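Local coordinates for protein LRIM1 (Anopheles gambiae, PDB 3O53) that probably regulates complement-like immunity in the mosquito as a partner of APL1C, this chain being its leucine-rich repeat domain, at residues G121-L135 against C142-I156. Numbering follows the deposited sequence.
Sequences GKKNIYLANNKITML and CRSRVQYLDLKLNEI
Strand 123-126 runs parallel to strand 148-150 at 12°, I125 beside L149 and the axes 4.8 Å apart at closest approach, and the register slips by one residue between K123-V146 and N124-Y148, a beta bulge. K123 O takes Q147 N at 2.8 Å, and I125 bonds to the second strand twice, its N donating to Y148 O and its O accepting from D150 N. On the face carrying N124, Y126, Y148 and D150, CD2 of Y148 lies over one face of the Y126 ring; the planes meet obliquely at 31° with centroids 4.7 Å apart. Water 2 joins D150 OD2 to A128 N, while K152 NZ holds the syn lone pair of that same OD2 in a salt bridge. The opposite face, with K123, I125, V146 and L149, is largely apolar: I125 CG2 packs on L149 CD1 (3.7 Å) and I125 CD1 turns to V146 CG2, though K123 NZ makes a weak hydrogen bond to S144 O.

Past the strands, L151 sends CD2 to I132 CD1 and CD1 to L135 CD2. N130 and N154 occupy the asparagine position of the leucine-rich repeat in successive coils. N154 has CG beside its backbone N (chi1 -83°), which turns its amide toward the preceding coil; ND2 donates to L127 O at 3.0 Å, with the acceptor in the amide plane, and also to L151 O. N130 ND2 meets L127 O from the opposite face of that carbonyl, at 3.0 Å, and reaches back to A106 O. K131 NZ and E155 OE2 form a salt bridge (3.2 Å) whose hydrogen bond is weak.

These two neighbouring coils of the solenoid lie between strands 103-105 and 173-175; L149 rests on L174, and the C116-C142 disulfide ties the second coil to strand 113-116.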
ATOM      1  N   GLY A 121      17.259  -0.076  -8.828  1.00 59.03           N
ATOM      2  CA  GLY A 121      17.206  -0.591  -7.473  1.00 61.60           C
ATOM      3  C   GLY A 121      15.782  -0.915  -7.068  1.00 50.34           C
ATOM      4  O   GLY A 121      14.863  -0.749  -7.860  1.00 41.56           O
ATOM      5  N   LYS A 122      15.607  -1.381  -5.836  1.00 45.38           N
ATOM      6  CA  LYS A 122      14.286  -1.640  -5.286  1.00 44.24           C
ATOM      7  C   LYS A 122      13.699  -0.366  -4.679  1.00 41.95           C
ATOM      8  O   LYS A 122      14.434   0.546  -4.311  1.00 44.39           O
ATOM      9  CB  LYS A 122      14.369  -2.745  -4.231  1.00 45.46           C
ATOM     10  CG  LYS A 122      14.644  -4.116  -4.822  1.00 49.99           C
ATOM     11  CD  LYS A 122      14.853  -5.167  -3.748  1.00 55.39           C
ATOM     12  CE  LYS A 122      14.985  -6.557  -4.360  1.00 63.50           C
ATOM     13  NZ  LYS A 122      15.293  -7.611  -3.346  1.00 57.39           N
ATOM     14  N   LYS A 123      12.374  -0.316  -4.567  1.00 36.17           N
ATOM     15  CA  LYS A 123      11.679   0.850  -4.030  1.00 38.04           C
ATOM     16  C   LYS A 123      10.783   0.472  -2.852  1.00 32.50           C
ATOM     17  O   LYS A 123      10.110  -0.550  -2.876  1.00 35.01           O
ATOM     18  CB  LYS A 123      10.801   1.484  -5.113  1.00 40.17           C
ATOM     19  CG  LYS A 123      11.556   2.224  -6.180  1.00 44.95           C
ATOM     20  CD  LYS A 123      10.599   2.969  -7.110  1.00 50.21           C
ATOM     21  CE  LYS A 123      10.122   2.088  -8.247  1.00 54.29           C
ATOM     22  NZ  LYS A 123      11.116   1.999  -9.360  1.00 45.20           N
ATOM     23  N   ASN A 124      10.767   1.312  -1.828  1.00 33.76           N
ATOM     24  CA  ASN A 124       9.833   1.162  -0.722  1.00 32.46           C
ATOM     25  C   ASN A 124       8.947   2.403  -0.749  1.00 35.86           C
ATOM     26  O   ASN A 124       9.440   3.518  -0.650  1.00 36.25           O
ATOM     27  CB  ASN A 124      10.580   1.034   0.603  1.00 30.29           C
ATOM     28  CG  ASN A 124      11.425  -0.232   0.671  1.00 35.75           C
ATOM     29  OD1 ASN A 124      10.911  -1.339   0.539  1.00 40.29           O
ATOM     30  ND2 ASN A 124      12.721  -0.070   0.858  1.00 46.73           N
ATOM     31  N   ILE A 125       7.647   2.203  -0.912  1.00 29.06           N
ATOM     32  CA  ILE A 125       6.724   3.300  -1.210  1.00 29.36           C
ATOM     33  C   ILE A 125       5.617   3.373  -0.166  1.00 29.17           C
ATOM     34  O   ILE A 125       4.853   2.428   0.003  1.00 32.27           O
ATOM     35  CB  ILE A 125       6.084   3.113  -2.594  1.00 27.77           C
ATOM     36  CG1 ILE A 125       7.153   3.245  -3.687  1.00 32.97           C
ATOM     37  CG2 ILE A 125       4.939   4.134  -2.806  1.00 25.73           C
ATOM     38  CD1 ILE A 125       6.684   2.804  -5.068  1.00 32.31           C
ATOM     39  N   TYR A 126       5.544   4.504   0.529  1.00 26.34           N
ATOM     40  CA  TYR A 126       4.594   4.698   1.611  1.00 30.79           C
ATOM     41  C   TYR A 126       3.596   5.774   1.221  1.00 27.63           C
ATOM     42  O   TYR A 126       3.920   6.947   1.262  1.00 25.06           O
ATOM     43  CB  TYR A 126       5.331   5.128   2.885  1.00 31.34           C
ATOM     44  CG  TYR A 126       6.299   4.094   3.404  1.00 32.96           C
ATOM     45  CD1 TYR A 126       5.913   3.186   4.375  1.00 38.84           C
ATOM     46  CD2 TYR A 126       7.601   4.019   2.919  1.00 35.31           C
ATOM     47  CE1 TYR A 126       6.795   2.232   4.863  1.00 45.01           C
ATOM     48  CE2 TYR A 126       8.497   3.060   3.405  1.00 39.98           C
ATOM     49  CZ  TYR A 126       8.080   2.174   4.372  1.00 45.12           C
ATOM     50  OH  TYR A 126       8.946   1.217   4.858  1.00 46.71           O
ATOM     51  N   LEU A 127       2.381   5.369   0.858  1.00 22.57           N
ATOM     52  CA  LEU A 127       1.376   6.305   0.374  1.00 24.84           C
ATOM     53  C   LEU A 127       0.054   6.216   1.142  1.00 28.06           C
ATOM     54  O   LEU A 127      -1.012   6.491   0.586  1.00 28.44           O
ATOM     55  CB  LEU A 127       1.103   6.043  -1.115  1.00 22.38           C
ATOM     56  CG  LEU A 127       2.211   6.480  -2.081  1.00 26.41           C
ATOM     57  CD1 LEU A 127       1.982   5.870  -3.477  1.00 25.07           C
ATOM     58  CD2 LEU A 127       2.280   8.004  -2.147  1.00 27.12           C
ATOM     59  N   ALA A 128       0.103   5.830   2.408  1.00 23.39           N
ATOM     60  CA  ALA A 128      -1.125   5.721   3.185  1.00 31.03           C
ATOM     61  C   ALA A 128      -1.847   7.067   3.182  1.00 33.67           C
ATOM     62  O   ALA A 128      -1.214   8.111   3.191  1.00 28.63           O
ATOM     63  CB  ALA A 128      -0.833   5.299   4.607  1.00 29.34           C
ATOM     64  N   ASN A 129      -3.176   7.022   3.160  1.00 32.05           N
ATOM     65  CA  ASN A 129      -4.000   8.202   3.406  1.00 26.53           C
ATOM     66  C   ASN A 129      -3.792   9.282   2.357  1.00 27.14           C
ATOM     67  O   ASN A 129      -3.328  10.378   2.663  1.00 28.85           O
ATOM     68  CB  ASN A 129      -3.720   8.779   4.799  1.00 29.48           C
ATOM     69  CG  ASN A 129      -4.810   9.733   5.250  1.00 34.27           C
ATOM     70  OD1 ASN A 129      -5.926   9.684   4.739  1.00 28.99           O
ATOM     71  ND2 ASN A 129      -4.498  10.600   6.206  1.00 32.52           N
ATOM     72  N   ASN A 130      -4.123   8.948   1.117  1.00 25.26           N
ATOM     73  CA  ASN A 130      -4.027   9.871   0.013  1.00 29.19           C
ATOM     74  C   ASN A 130      -5.314   9.763  -0.821  1.00 34.55           C
ATOM     75  O   ASN A 130      -6.336   9.326  -0.305  1.00 32.12           O
ATOM     76  CB  ASN A 130      -2.771   9.571  -0.803  1.00 25.22           C
ATOM     77  CG  ASN A 130      -1.534  10.226  -0.216  1.00 32.12           C
ATOM     78  OD1 ASN A 130      -1.417  11.446  -0.212  1.00 28.32           O
ATOM     79  ND2 ASN A 130      -0.608   9.414   0.294  1.00 27.41           N
ATOM     80  N   LYS A 131      -5.264  10.154  -2.090  1.00 27.32           N
ATOM     81  CA  LYS A 131      -6.451  10.127  -2.946  1.00 32.53           C
ATOM     82  C   LYS A 131      -6.255   9.225  -4.164  1.00 26.76           C
ATOM     83  O   LYS A 131      -6.755   9.511  -5.240  1.00 27.19           O
ATOM     84  CB  LYS A 131      -6.796  11.542  -3.422  1.00 37.25           C
ATOM     85  CG  LYS A 131      -6.826  12.580  -2.315  1.00 45.48           C
ATOM     86  CD  LYS A 131      -7.954  12.335  -1.337  1.00 62.52           C
ATOM     87  CE  LYS A 131      -9.247  12.987  -1.787  1.00 85.31           C
ATOM     88  NZ  LYS A 131     -10.290  12.927  -0.723  1.00 94.92           N
ATOM     89  N   ILE A 132      -5.522   8.137  -3.985  1.00 23.96           N
ATOM     90  CA  ILE A 132      -5.274   7.210  -5.071  1.00 25.21           C
ATOM     91  C   ILE A 132      -6.548   6.398  -5.323  1.00 23.86           C
ATOM     92  O   ILE A 132      -7.133   5.844  -4.396  1.00 20.61           O
ATOM     93  CB  ILE A 132      -4.063   6.299  -4.725  1.00 24.55           C
ATOM     94  CG1 ILE A 132      -2.785   7.150  -4.733  1.00 32.37           C
ATOM     95  CG2 ILE A 132      -3.931   5.133  -5.721  1.00 21.34           C
ATOM     96  CD1 ILE A 132      -1.599   6.486  -4.073  1.00 37.47           C
ATOM     97  N   THR A 133      -6.992   6.342  -6.574  1.00 24.06           N
ATOM     98  CA  THR A 133      -8.201   5.589  -6.899  1.00 24.44           C
ATOM     99  C   THR A 133      -7.932   4.361  -7.772  1.00 22.53           C
ATOM    100  O   THR A 133      -8.817   3.549  -7.977  1.00 23.03           O
ATOM    101  CB  THR A 133      -9.218   6.494  -7.606  1.00 31.92           C
ATOM    102  OG1 THR A 133      -8.703   6.878  -8.884  1.00 28.30           O
ATOM    103  CG2 THR A 133      -9.474   7.748  -6.779  1.00 38.63           C
ATOM    104  N   MET A 134      -6.714   4.220  -8.287  1.00 21.11           N
ATOM    105  CA  MET A 134      -6.367   3.052  -9.084  1.00 21.64           C
ATOM    106  C   MET A 134      -4.850   2.856  -9.091  1.00 25.47           C
ATOM    107  O   MET A 134      -4.090   3.815  -8.927  1.00 22.50           O
ATOM    108  CB  MET A 134      -6.919   3.186 -10.525  1.00 23.94           C
ATOM    109  CG  MET A 134      -6.393   4.360 -11.344  1.00 38.67           C
ATOM    110  SD  MET A 134      -6.997   4.384 -13.074  1.00 45.80           S
ATOM    111  CE  MET A 134      -8.741   4.171 -12.855  1.00 29.46           C
ATOM    112  N   LEU A 135      -4.412   1.614  -9.265  1.00 23.01           N
ATOM    113  CA  LEU A 135      -2.982   1.323  -9.281  1.00 23.32           C
ATOM    114  C   LEU A 135      -2.269   2.076 -10.403  1.00 26.10           C
ATOM    115  O   LEU A 135      -1.115   2.448 -10.246  1.00 28.56           O
ATOM    116  CB  LEU A 135      -2.719  -0.185  -9.377  1.00 27.67           C
ATOM    117  CG  LEU A 135      -3.070  -0.982  -8.116  1.00 31.36           C
ATOM    118  CD1 LEU A 135      -2.680  -2.463  -8.258  1.00 28.45           C
ATOM    119  CD2 LEU A 135      -2.410  -0.368  -6.879  1.00 28.70           C
ATOM    120  N   CYS A 142       6.955   3.579 -11.008  1.00 34.97           N
ATOM    121  CA  CYS A 142       6.559   3.429  -9.608  1.00 31.77           C
ATOM    122  C   CYS A 142       6.045   2.030  -9.293  1.00 28.85           C
ATOM    123  O   CYS A 142       5.926   1.668  -8.127  1.00 32.66           O
ATOM    124  CB  CYS A 142       5.473   4.450  -9.243  1.00 34.41           C
ATOM    125  SG  CYS A 142       6.057   6.149  -9.199  1.00 43.80           S
ATOM    126  N   ARG A 143       5.735   1.245 -10.320  1.00 24.92           N
ATOM    127  CA  ARG A 143       5.258  -0.117 -10.097  1.00 25.48           C
ATOM    128  C   ARG A 143       6.311  -1.174 -10.444  1.00 26.48           C
ATOM    129  O   ARG A 143       6.005  -2.366 -10.479  1.00 31.30           O
ATOM    130  CB  ARG A 143       3.940  -0.356 -10.872  1.00 24.17           C
ATOM    131  CG  ARG A 143       2.762   0.385 -10.233  1.00 24.62           C
ATOM    132  CD  ARG A 143       1.447   0.195 -10.976  1.00 25.98           C
ATOM    133  NE  ARG A 143       1.304   1.143 -12.080  1.00 24.08           N
ATOM    134  CZ  ARG A 143       1.143   0.802 -13.358  1.00 30.87           C
ATOM    135  NH1 ARG A 143       1.104  -0.475 -13.722  1.00 30.96           N
ATOM    136  NH2 ARG A 143       1.017   1.744 -14.283  1.00 25.07           N
ATOM    137  N   SER A 144       7.549  -0.736 -10.670  1.00 27.05           N
ATOM    138  CA  SER A 144       8.651  -1.650 -10.988  1.00 32.36           C
ATOM    139  C   SER A 144       9.604  -1.834  -9.815  1.00 30.74           C
ATOM    140  O   SER A 144      10.087  -0.859  -9.236  1.00 28.18           O
ATOM    141  CB  SER A 144       9.467  -1.140 -12.185  1.00 38.60           C
ATOM    142  OG  SER A 144       8.640  -0.862 -13.301  1.00 45.99           O
ATOM    143  N   ARG A 145       9.897  -3.096  -9.499  1.00 28.55           N
ATOM    144  CA  ARG A 145      10.898  -3.442  -8.494  1.00 34.60           C
ATOM    145  C   ARG A 145      10.541  -2.861  -7.132  1.00 29.92           C
ATOM    146  O   ARG A 145      11.408  -2.549  -6.313  1.00 29.56           O
ATOM    147  CB  ARG A 145      12.294  -2.991  -8.950  1.00 44.92           C
ATOM    148  CG  ARG A 145      12.724  -3.643 -10.265  1.00 50.91           C
ATOM    149  CD  ARG A 145      14.202  -3.434 -10.569  1.00 63.28           C
ATOM    150  NE  ARG A 145      15.046  -3.811  -9.439  1.00 83.44           N
ATOM    151  CZ  ARG A 145      15.311  -5.064  -9.080  1.00 88.09           C
ATOM    152  NH1 ARG A 145      14.798  -6.081  -9.759  1.00 78.75           N
ATOM    153  NH2 ARG A 145      16.089  -5.301  -8.033  1.00 95.00           N
ATOM    154  N   VAL A 146       9.244  -2.737  -6.893  1.00 29.74           N
ATOM    155  CA  VAL A 146       8.744  -2.354  -5.589  1.00 23.86           C
ATOM    156  C   VAL A 146       8.909  -3.508  -4.593  1.00 27.14           C
ATOM    157  O   VAL A 146       8.619  -4.662  -4.888  1.00 26.10           O
ATOM    158  CB  VAL A 146       7.261  -1.960  -5.666  1.00 28.41           C
ATOM    159  CG1 VAL A 146       6.770  -1.513  -4.305  1.00 25.02           C
ATOM    160  CG2 VAL A 146       7.068  -0.853  -6.697  1.00 26.05           C
ATOM    161  N   GLN A 147       9.377  -3.176  -3.403  1.00 26.67           N
ATOM    162  CA  GLN A 147       9.577  -4.167  -2.365  1.00 27.04           C
ATOM    163  C   GLN A 147       8.468  -4.034  -1.324  1.00 27.49           C
ATOM    164  O   GLN A 147       7.888  -5.015  -0.891  1.00 34.28           O
ATOM    165  CB  GLN A 147      10.949  -3.958  -1.718  1.00 27.78           C
ATOM    166  CG  GLN A 147      11.273  -4.950  -0.611  1.00 36.46           C
ATOM    167  CD  GLN A 147      12.750  -4.963  -0.251  1.00 49.24           C
ATOM    168  OE1 GLN A 147      13.361  -3.919  -0.061  1.00 44.47           O
ATOM    169  NE2 GLN A 147      13.324  -6.151  -0.157  1.00 55.41           N
ATOM    170  N   TYR A 148       8.179  -2.801  -0.932  1.00 31.63           N
ATOM    171  CA  TYR A 148       7.163  -2.528   0.066  1.00 31.28           C
ATOM    172  C   TYR A 148       6.202  -1.488  -0.512  1.00 30.66           C
ATOM    173  O   TYR A 148       6.630  -0.440  -0.975  1.00 27.40           O
ATOM    174  CB  TYR A 148       7.834  -1.998   1.333  1.00 39.14           C
ATOM    175  CG  TYR A 148       6.886  -1.674   2.454  1.00 44.32           C
ATOM    176  CD1 TYR A 148       6.700  -2.556   3.513  1.00 47.34           C
ATOM    177  CD2 TYR A 148       6.184  -0.480   2.463  1.00 50.92           C
ATOM    178  CE1 TYR A 148       5.831  -2.255   4.547  1.00 48.47           C
ATOM    179  CE2 TYR A 148       5.315  -0.170   3.488  1.00 52.67           C
ATOM    180  CZ  TYR A 148       5.142  -1.057   4.524  1.00 52.48           C
ATOM    181  OH  TYR A 148       4.270  -0.732   5.532  1.00 58.02           O
ATOM    182  N   LEU A 149       4.907  -1.780  -0.497  1.00 26.84           N
ATOM    183  CA  LEU A 149       3.921  -0.856  -1.050  1.00 29.37           C
ATOM    184  C   LEU A 149       2.759  -0.706  -0.095  1.00 27.58           C
ATOM    185  O   LEU A 149       1.980  -1.639   0.107  1.00 27.47           O
ATOM    186  CB  LEU A 149       3.407  -1.339  -2.408  1.00 25.48           C
ATOM    187  CG  LEU A 149       2.382  -0.421  -3.098  1.00 27.11           C
ATOM    188  CD1 LEU A 149       2.883   1.024  -3.201  1.00 26.47           C
ATOM    189  CD2 LEU A 149       2.043  -0.942  -4.477  1.00 24.55           C
ATOM    190  N   ASP A 150       2.644   0.478   0.489  1.00 23.54           N
ATOM    191  CA  ASP A 150       1.561   0.762   1.414  1.00 27.11           C
ATOM    192  C   ASP A 150       0.585   1.727   0.761  1.00 26.60           C
ATOM    193  O   ASP A 150       0.904   2.891   0.551  1.00 26.11           O
ATOM    194  CB  ASP A 150       2.096   1.353   2.720  1.00 27.56           C
ATOM    195  CG  ASP A 150       0.997   1.573   3.746  1.00 34.56           C
ATOM    196  OD1 ASP A 150      -0.121   1.052   3.543  1.00 27.10           O
ATOM    197  OD2 ASP A 150       1.245   2.262   4.754  1.00 33.07           O
ATOM    198  N   LEU A 151      -0.602   1.229   0.432  1.00 25.64           N
ATOM    199  CA  LEU A 151      -1.647   2.051  -0.173  1.00 27.89           C
ATOM    200  C   LEU A 151      -2.907   2.073   0.686  1.00 29.25           C
ATOM    201  O   LEU A 151      -3.994   2.333   0.188  1.00 23.93           O
ATOM    202  CB  LEU A 151      -1.983   1.546  -1.584  1.00 28.84           C
ATOM    203  CG  LEU A 151      -0.944   1.892  -2.652  1.00 22.67           C
ATOM    204  CD1 LEU A 151      -1.043   0.964  -3.863  1.00 23.79           C
ATOM    205  CD2 LEU A 151      -1.093   3.355  -3.083  1.00 24.74           C
ATOM    206  N   LYS A 152      -2.765   1.818   1.981  1.00 25.88           N
ATOM    207  CA  LYS A 152      -3.926   1.810   2.867  1.00 26.95           C
ATOM    208  C   LYS A 152      -4.597   3.180   2.945  1.00 25.37           C
ATOM    209  O   LYS A 152      -3.961   4.211   2.710  1.00 19.38           O
ATOM    210  CB  LYS A 152      -3.529   1.335   4.272  1.00 29.00           C
ATOM    211  CG  LYS A 152      -2.788   2.363   5.125  1.00 26.96           C
ATOM    212  CD  LYS A 152      -2.741   1.870   6.586  1.00 35.95           C
ATOM    213  CE  LYS A 152      -1.844   2.725   7.469  1.00 49.13           C
ATOM    214  NZ  LYS A 152      -0.401   2.469   7.193  1.00 50.94           N
ATOM    215  N   LEU A 153      -5.880   3.183   3.298  1.00 20.82           N
ATOM    216  CA  LEU A 153      -6.651   4.420   3.453  1.00 22.13           C
ATOM    217  C   LEU A 153      -6.643   5.254   2.183  1.00 22.15           C
ATOM    218  O   LEU A 153      -6.559   6.474   2.228  1.00 26.21           O
ATOM    219  CB  LEU A 153      -6.130   5.273   4.623  1.00 27.59           C
ATOM    220  CG  LEU A 153      -6.315   4.684   6.030  1.00 34.30           C
ATOM    221  CD1 LEU A 153      -5.658   5.577   7.083  1.00 32.80           C
ATOM    222  CD2 LEU A 153      -7.798   4.490   6.351  1.00 32.19           C
ATOM    223  N   ASN A 154      -6.720   4.603   1.039  1.00 27.15           N
ATOM    224  CA  ASN A 154      -6.935   5.346  -0.190  1.00 26.02           C
ATOM    225  C   ASN A 154      -8.334   5.046  -0.719  1.00 24.70           C
ATOM    226  O   ASN A 154      -9.201   4.610   0.031  1.00 29.81           O
ATOM    227  CB  ASN A 154      -5.815   5.060  -1.203  1.00 20.97           C
ATOM    228  CG  ASN A 154      -4.582   5.911  -0.940  1.00 24.29           C
ATOM    229  OD1 ASN A 154      -4.540   7.089  -1.295  1.00 26.75           O
ATOM    230  ND2 ASN A 154      -3.577   5.324  -0.310  1.00 19.24           N
ATOM    231  N   GLU A 155      -8.577   5.317  -1.991  1.00 19.22           N
ATOM    232  CA  GLU A 155      -9.914   5.159  -2.538  1.00 27.97           C
ATOM    233  C   GLU A 155      -9.930   4.191  -3.715  1.00 27.22           C
ATOM    234  O   GLU A 155     -10.699   4.357  -4.664  1.00 24.35           O
ATOM    235  CB  GLU A 155     -10.444   6.521  -2.971  1.00 36.13           C
ATOM    236  CG  GLU A 155     -10.670   7.466  -1.804  1.00 70.49           C
ATOM    237  CD  GLU A 155     -10.909   8.892  -2.248  1.00 99.72           C
ATOM    238  OE1 GLU A 155     -11.156   9.108  -3.453  1.00 98.88           O
ATOM    239  OE2 GLU A 155     -10.848   9.798  -1.390  1.00116.78           O
ATOM    240  N   ILE A 156      -9.082   3.176  -3.651  1.00 20.28           N
ATOM    241  CA  ILE A 156      -8.981   2.224  -4.749  1.00 23.04           C
ATOM    242  C   ILE A 156     -10.248   1.343  -4.871  1.00 26.82           C
ATOM    243  O   ILE A 156     -10.777   0.847  -3.889  1.00 23.24           O
ATOM    244  CB  ILE A 156      -7.691   1.380  -4.605  1.00 26.87           C
ATOM    245  CG1 ILE A 156      -6.476   2.319  -4.697  1.00 24.13           C
ATOM    246  CG2 ILE A 156      -7.615   0.295  -5.692  1.00 20.86           C
ATOM    247  CD1 ILE A 156      -5.197   1.711  -4.147  1.00 24.14           C
TER
HETATM  248  O   HOH W   1      12.565  -8.018  -2.343  1.00 40.67           O
HETATM  249  O   HOH W   2       2.270   4.719   4.068  1.00 26.89           O